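Putative hexose oxidase (Nonomuraea sp. ATCC 39727, PDB 5AWV) probably oxidises the sugar of teicoplanin-type glycopeptide antibiotics, as a hexose oxidase that carries a covalently bound FAD cofactor. Local coordinates at residues 74-84 with 511-519. Numbering follows the deposited sequence.
Sequences VEETVRTGKRV and PRNHFHHAL
His514 sends its imidazole to Thr77 on helix 67-80, where the C-terminal berberine-like segment closes against the FAD-binding domain of this FAD-linked oxidoreductase. From CB the ring runs out anti to the backbone N (chi1 -169°), which carries its far end to the helix. CD2 lies 3.8 Å from Val84 CG1 and rests over a face of the Phe515 ring, displaced toward its rim. ND1 is hydrogen-bonded to a citrate probably picked up during crystallisation, and CE1 comes near Lys82 O. NE2, at the tip, donates to Thr77 OG1 at 2.8 Å, with the oxygen only 14° out of the ring plane. That hydroxyl in turn donates to Val74 O, along one of the lone pairs of that carbonyl, in its plane, so the donor order His514, Thr77, Val74 is fixed. Val78 CG2 sits over one ring face, 4.0 Å from the centroid, a CH-pi contact; water 2 lies over the opposite face.

Deeper, Val74 CG1 meets the edge of Phe515 at CZ, and Val187 of strand 179-187 touches both side chains. Further along, the extended Arg83 brings its guanidinium across His516, whose CE1 stands 3.4 Å above the middle of the group; the two planes are 47° apart. His517, next in the chain, touches FAD. Water 1 accepts from the Arg83 side chain at NE and lies within hydrogen-bonding distance of the backbone oxygens Val84 O and His516 O, the latter at 2.7 Å.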
ATOM      1  N   VAL A  74       0.165 -17.979 -13.934  1.00 20.28           N
ATOM      2  CA  VAL A  74       1.153 -18.507 -12.998  1.00 21.33           C
ATOM      3  C   VAL A  74       1.756 -19.829 -13.542  1.00 26.27           C
ATOM      4  O   VAL A  74       2.974 -19.906 -13.726  1.00 27.17           O
ATOM      5  CB  VAL A  74       0.527 -18.717 -11.624  1.00 20.01           C
ATOM      6  CG1 VAL A  74       1.478 -19.471 -10.721  1.00 20.91           C
ATOM      7  CG2 VAL A  74       0.289 -17.309 -10.957  1.00 20.64           C
ATOM      8  N   GLU A  75       0.880 -20.773 -13.904  1.00 25.35           N
ATOM      9  CA  GLU A  75       1.315 -22.096 -14.446  1.00 32.62           C
ATOM     10  C   GLU A  75       2.198 -21.976 -15.659  1.00 26.28           C
ATOM     11  O   GLU A  75       3.187 -22.684 -15.802  1.00 30.59           O
ATOM     12  CB  GLU A  75       0.118 -23.001 -14.760  1.00 36.52           C
ATOM     13  CG  GLU A  75       0.213 -24.473 -14.273  1.00 49.52           C
ATOM     14  CD  GLU A  75      -1.150 -24.977 -13.719  1.00 52.36           C
ATOM     15  OE1 GLU A  75      -1.217 -25.980 -13.010  1.00 45.19           O
ATOM     16  OE2 GLU A  75      -2.200 -24.336 -13.916  1.00 64.02           O
ATOM     17  N   GLU A  76       1.853 -21.081 -16.560  1.00 26.59           N
ATOM     18  CA  GLU A  76       2.715 -20.775 -17.660  1.00 30.01           C
ATOM     19  C   GLU A  76       4.149 -20.339 -17.328  1.00 30.11           C
ATOM     20  O   GLU A  76       5.113 -20.767 -18.004  1.00 29.95           O
ATOM     21  CB  GLU A  76       2.055 -19.759 -18.597  1.00 36.30           C
ATOM     22  CG  GLU A  76       2.902 -19.565 -19.845  1.00 45.14           C
ATOM     23  CD  GLU A  76       2.217 -18.802 -20.970  1.00 54.37           C
ATOM     24  OE1 GLU A  76       2.986 -18.349 -21.846  1.00 73.50           O
ATOM     25  OE2 GLU A  76       0.956 -18.634 -20.971  1.00 53.10           O
ATOM     26  N   THR A  77       4.315 -19.498 -16.301  1.00 24.14           N
ATOM     27  CA  THR A  77       5.633 -19.088 -15.910  1.00 23.00           C
ATOM     28  C   THR A  77       6.333 -20.299 -15.236  1.00 22.83           C
ATOM     29  O   THR A  77       7.509 -20.385 -15.290  1.00 26.99           O
ATOM     30  CB  THR A  77       5.604 -17.891 -14.919  1.00 21.01           C
ATOM     31  OG1 THR A  77       4.944 -18.295 -13.704  1.00 19.85           O
ATOM     32  CG2 THR A  77       4.841 -16.688 -15.528  1.00 21.37           C
ATOM     33  N   VAL A  78       5.603 -21.145 -14.536  1.00 24.49           N
ATOM     34  CA  VAL A  78       6.268 -22.310 -13.908  1.00 27.22           C
ATOM     35  C   VAL A  78       6.803 -23.256 -15.002  1.00 29.07           C
ATOM     36  O   VAL A  78       7.945 -23.694 -14.964  1.00 26.91           O
ATOM     37  CB  VAL A  78       5.339 -23.090 -13.037  1.00 27.68           C
ATOM     38  CG1 VAL A  78       6.115 -24.237 -12.340  1.00 30.58           C
ATOM     39  CG2 VAL A  78       4.773 -22.226 -11.959  1.00 27.58           C
ATOM     40  N   ARG A  79       5.986 -23.462 -16.012  1.00 32.04           N
ATOM     41  CA  ARG A  79       6.265 -24.384 -17.107  1.00 38.45           C
ATOM     42  C   ARG A  79       7.438 -23.858 -17.974  1.00 37.93           C
ATOM     43  O   ARG A  79       8.328 -24.632 -18.297  1.00 37.97           O
ATOM     44  CB  ARG A  79       4.943 -24.738 -17.855  1.00 42.92           C
ATOM     45  CG  ARG A  79       5.061 -25.369 -19.228  1.00 56.03           C
ATOM     46  CD  ARG A  79       5.258 -24.367 -20.383  1.00 63.48           C
ATOM     47  NE  ARG A  79       4.190 -24.360 -21.410  1.00 65.57           N
ATOM     48  CZ  ARG A  79       4.264 -23.768 -22.614  1.00 66.93           C
ATOM     49  NH1 ARG A  79       5.343 -23.087 -23.005  1.00 68.15           N
ATOM     50  NH2 ARG A  79       3.227 -23.846 -23.448  1.00 73.86           N
ATOM     51  N   THR A  80       7.504 -22.564 -18.283  1.00 30.72           N
ATOM     52  CA  THR A  80       8.641 -21.973 -19.026  1.00 30.38           C
ATOM     53  C   THR A  80       9.829 -21.592 -18.158  1.00 31.13           C
ATOM     54  O   THR A  80      10.876 -21.149 -18.671  1.00 28.79           O
ATOM     55  CB  THR A  80       8.232 -20.691 -19.796  1.00 34.01           C
ATOM     56  OG1 THR A  80       7.619 -19.738 -18.883  1.00 34.57           O
ATOM     57  CG2 THR A  80       7.263 -21.012 -20.865  1.00 30.97           C
ATOM     58  N   GLY A  81       9.698 -21.744 -16.836  1.00 29.33           N
ATOM     59  CA  GLY A  81      10.731 -21.275 -15.922  1.00 31.49           C
ATOM     60  C   GLY A  81      11.050 -19.786 -16.075  1.00 33.34           C
ATOM     61  O   GLY A  81      12.218 -19.393 -15.993  1.00 29.85           O
ATOM     62  N   LYS A  82      10.023 -18.965 -16.281  1.00 28.18           N
ATOM     63  CA  LYS A  82      10.221 -17.510 -16.390  1.00 30.88           C
ATOM     64  C   LYS A  82      10.002 -16.825 -14.991  1.00 24.37           C
ATOM     65  O   LYS A  82       9.049 -17.141 -14.269  1.00 28.79           O
ATOM     66  CB  LYS A  82       9.325 -16.928 -17.480  1.00 33.74           C
ATOM     67  CG  LYS A  82       9.920 -17.089 -18.885  1.00 41.19           C
ATOM     68  CD  LYS A  82       9.017 -16.380 -19.908  1.00 48.58           C
ATOM     69  CE  LYS A  82       9.318 -16.777 -21.359  1.00 50.45           C
ATOM     70  NZ  LYS A  82      10.743 -16.513 -21.659  1.00 53.15           N
ATOM     71  N   ARG A  83      10.928 -15.978 -14.582  1.00 24.06           N
ATOM     72  CA  ARG A  83      10.815 -15.280 -13.302  1.00 22.53           C
ATOM     73  C   ARG A  83       9.611 -14.278 -13.330  1.00 21.03           C
ATOM     74  O   ARG A  83       9.467 -13.497 -14.254  1.00 20.22           O
ATOM     75  CB  ARG A  83      12.026 -14.498 -13.021  1.00 26.25           C
ATOM     76  CG  ARG A  83      11.884 -13.761 -11.734  1.00 28.68           C
ATOM     77  CD  ARG A  83      13.241 -13.504 -11.178  1.00 32.79           C
ATOM     78  NE  ARG A  83      13.145 -12.555 -10.105  1.00 32.50           N
ATOM     79  CZ  ARG A  83      14.170 -12.118  -9.403  1.00 34.56           C
ATOM     80  NH1 ARG A  83      15.428 -12.545  -9.670  1.00 32.64           N
ATOM     81  NH2 ARG A  83      13.931 -11.227  -8.455  1.00 32.69           N
ATOM     82  N   VAL A  84       8.717 -14.411 -12.377  1.00 19.79           N
ATOM     83  CA  VAL A  84       7.446 -13.681 -12.436  1.00 20.13           C
ATOM     84  C   VAL A  84       7.380 -12.651 -11.292  1.00 19.25           C
ATOM     85  O   VAL A  84       7.940 -12.899 -10.221  1.00 17.28           O
ATOM     86  CB  VAL A  84       6.258 -14.649 -12.380  1.00 19.44           C
ATOM     87  CG1 VAL A  84       6.117 -15.371 -11.062  1.00 19.59           C
ATOM     88  CG2 VAL A  84       4.943 -13.983 -12.760  1.00 22.19           C
ATOM     89  N   PRO A 511       6.666 -24.152  -1.966  1.00 26.21           N
ATOM     90  CA  PRO A 511       7.879 -24.988  -1.781  1.00 25.64           C
ATOM     91  C   PRO A 511       8.901 -24.836  -2.873  1.00 25.59           C
ATOM     92  O   PRO A 511      10.059 -24.997  -2.605  1.00 25.98           O
ATOM     93  CB  PRO A 511       7.316 -26.420  -1.677  1.00 25.41           C
ATOM     94  CG  PRO A 511       6.050 -26.353  -2.487  1.00 25.70           C
ATOM     95  CD  PRO A 511       5.463 -25.008  -2.081  1.00 26.99           C
ATOM     96  N   ARG A 512       8.529 -24.398  -4.052  1.00 22.76           N
ATOM     97  CA  ARG A 512       9.523 -24.175  -5.086  1.00 24.18           C
ATOM     98  C   ARG A 512      10.143 -22.794  -5.104  1.00 22.44           C
ATOM     99  O   ARG A 512      11.046 -22.533  -5.936  1.00 21.74           O
ATOM    100  CB  ARG A 512       8.977 -24.457  -6.491  1.00 26.83           C
ATOM    101  CG  ARG A 512       8.465 -25.875  -6.651  1.00 30.05           C
ATOM    102  CD  ARG A 512       7.387 -25.963  -7.722  1.00 30.31           C
ATOM    103  NE  ARG A 512       8.017 -25.787  -8.995  1.00 29.59           N
ATOM    104  CZ  ARG A 512       8.385 -26.754  -9.839  1.00 37.40           C
ATOM    105  NH1 ARG A 512       8.173 -28.036  -9.588  1.00 36.48           N
ATOM    106  NH2 ARG A 512       8.956 -26.408 -10.957  1.00 37.72           N
ATOM    107  N   ASN A 513       9.720 -21.910  -4.206  1.00 21.64           N
ATOM    108  CA  ASN A 513      10.241 -20.570  -4.213  1.00 19.57           C
ATOM    109  C   ASN A 513      10.051 -19.891  -5.572  1.00 18.27           C
ATOM    110  O   ASN A 513      10.930 -19.251  -6.137  1.00 21.42           O
ATOM    111  CB  ASN A 513      11.702 -20.547  -3.739  1.00 20.91           C
ATOM    112  CG  ASN A 513      12.168 -19.143  -3.332  1.00 21.39           C
ATOM    113  OD1 ASN A 513      13.313 -18.746  -3.556  1.00 25.95           O
ATOM    114  ND2 ASN A 513      11.270 -18.401  -2.835  1.00 17.03           N
ATOM    115  N   HIS A 514       8.869 -20.057  -6.136  1.00 20.08           N
ATOM    116  CA  HIS A 514       8.588 -19.404  -7.419  1.00 20.22           C
ATOM    117  C   HIS A 514       8.243 -17.928  -7.217  1.00 20.81           C
ATOM    118  O   HIS A 514       8.395 -17.172  -8.150  1.00 22.09           O
ATOM    119  CB  HIS A 514       7.451 -20.108  -8.103  1.00 22.12           C
ATOM    120  CG  HIS A 514       7.240 -19.693  -9.510  1.00 24.48           C
ATOM    121  ND1 HIS A 514       8.174 -19.913 -10.502  1.00 25.73           N
ATOM    122  CD2 HIS A 514       6.204 -19.041 -10.091  1.00 24.54           C
ATOM    123  CE1 HIS A 514       7.724 -19.403 -11.634  1.00 26.45           C
ATOM    124  NE2 HIS A 514       6.535 -18.873 -11.415  1.00 25.52           N
ATOM    125  N   PHE A 515       7.776 -17.554  -6.029  1.00 17.48           N
ATOM    126  CA  PHE A 515       7.489 -16.130  -5.710  1.00 20.86           C
ATOM    127  C   PHE A 515       8.619 -15.585  -4.862  1.00 17.32           C
ATOM    128  O   PHE A 515       8.767 -15.975  -3.733  1.00 17.69           O
ATOM    129  CB  PHE A 515       6.142 -16.027  -5.054  1.00 19.92           C
ATOM    130  CG  PHE A 515       5.067 -16.506  -5.942  1.00 21.39           C
ATOM    131  CD1 PHE A 515       4.584 -15.667  -6.939  1.00 20.01           C
ATOM    132  CD2 PHE A 515       4.612 -17.837  -5.897  1.00 20.98           C
ATOM    133  CE1 PHE A 515       3.635 -16.107  -7.837  1.00 20.43           C
ATOM    134  CE2 PHE A 515       3.637 -18.266  -6.818  1.00 21.38           C
ATOM    135  CZ  PHE A 515       3.142 -17.378  -7.763  1.00 19.00           C
ATOM    136  N   HIS A 516       9.459 -14.745  -5.462  1.00 18.69           N
ATOM    137  CA  HIS A 516      10.614 -14.229  -4.792  1.00 20.66           C
ATOM    138  C   HIS A 516      11.091 -12.859  -5.330  1.00 19.54           C
ATOM    139  O   HIS A 516      10.773 -12.481  -6.420  1.00 17.55           O
ATOM    140  CB  HIS A 516      11.792 -15.296  -4.799  1.00 20.19           C
ATOM    141  CG  HIS A 516      12.409 -15.510  -6.138  1.00 20.46           C
ATOM    142  ND1 HIS A 516      13.500 -14.805  -6.566  1.00 22.15           N
ATOM    143  CD2 HIS A 516      12.060 -16.330  -7.162  1.00 21.60           C
ATOM    144  CE1 HIS A 516      13.799 -15.165  -7.813  1.00 24.85           C
ATOM    145  NE2 HIS A 516      12.920 -16.083  -8.195  1.00 21.94           N
ATOM    146  N   HIS A 517      11.878 -12.183  -4.492  1.00 20.66           N
ATOM    147  CA  HIS A 517      12.458 -10.868  -4.727  1.00 20.19           C
ATOM    148  C   HIS A 517      13.452 -10.566  -3.641  1.00 20.65           C
ATOM    149  O   HIS A 517      13.653 -11.397  -2.765  1.00 19.23           O
ATOM    150  CB  HIS A 517      11.352  -9.803  -4.863  1.00 20.95           C
ATOM    151  CG  HIS A 517      10.393  -9.738  -3.708  1.00 19.66           C
ATOM    152  ND1 HIS A 517      10.777  -9.341  -2.448  1.00 16.81           N
ATOM    153  CD2 HIS A 517       9.071 -10.026  -3.629  1.00 19.40           C
ATOM    154  CE1 HIS A 517       9.715  -9.331  -1.649  1.00 18.78           C
ATOM    155  NE2 HIS A 517       8.665  -9.739  -2.345  1.00 21.14           N
ATOM    156  N   ALA A 518      14.085  -9.373  -3.644  1.00 21.91           N
ATOM    157  CA  ALA A 518      15.183  -9.017  -2.677  1.00 23.36           C
ATOM    158  C   ALA A 518      15.050  -9.244  -1.126  1.00 24.95           C
ATOM    159  O   ALA A 518      16.036  -9.532  -0.444  1.00 34.77           O
ATOM    160  CB  ALA A 518      15.732  -7.613  -2.986  1.00 24.70           C
ATOM    161  N   LEU A 519      13.843  -9.182  -0.622  1.00 19.45           N
ATOM    162  CA  LEU A 519      13.483  -9.273   0.763  1.00 19.15           C
ATOM    163  C   LEU A 519      12.259 -10.247   0.850  1.00 18.45           C
ATOM    164  O   LEU A 519      11.333 -10.040   1.622  1.00 18.68           O
ATOM    165  CB  LEU A 519      13.030  -7.887   1.253  1.00 20.08           C
ATOM    166  CG  LEU A 519      14.110  -6.792   1.309  1.00 19.52           C
ATOM    167  CD1 LEU A 519      13.425  -5.516   1.729  1.00 19.84           C
ATOM    168  CD2 LEU A 519      15.220  -7.195   2.276  1.00 19.35           C
TER
HETATM  169  O   HOH W   1      10.392 -11.886  -9.007  1.00 35.33           O
HETATM  170  O   HOH W   2       9.417 -16.608 -10.488  1.00 25.41           O
HETATM  171  O   HOH W   3       8.884 -14.393  -8.211  1.00 28.19           O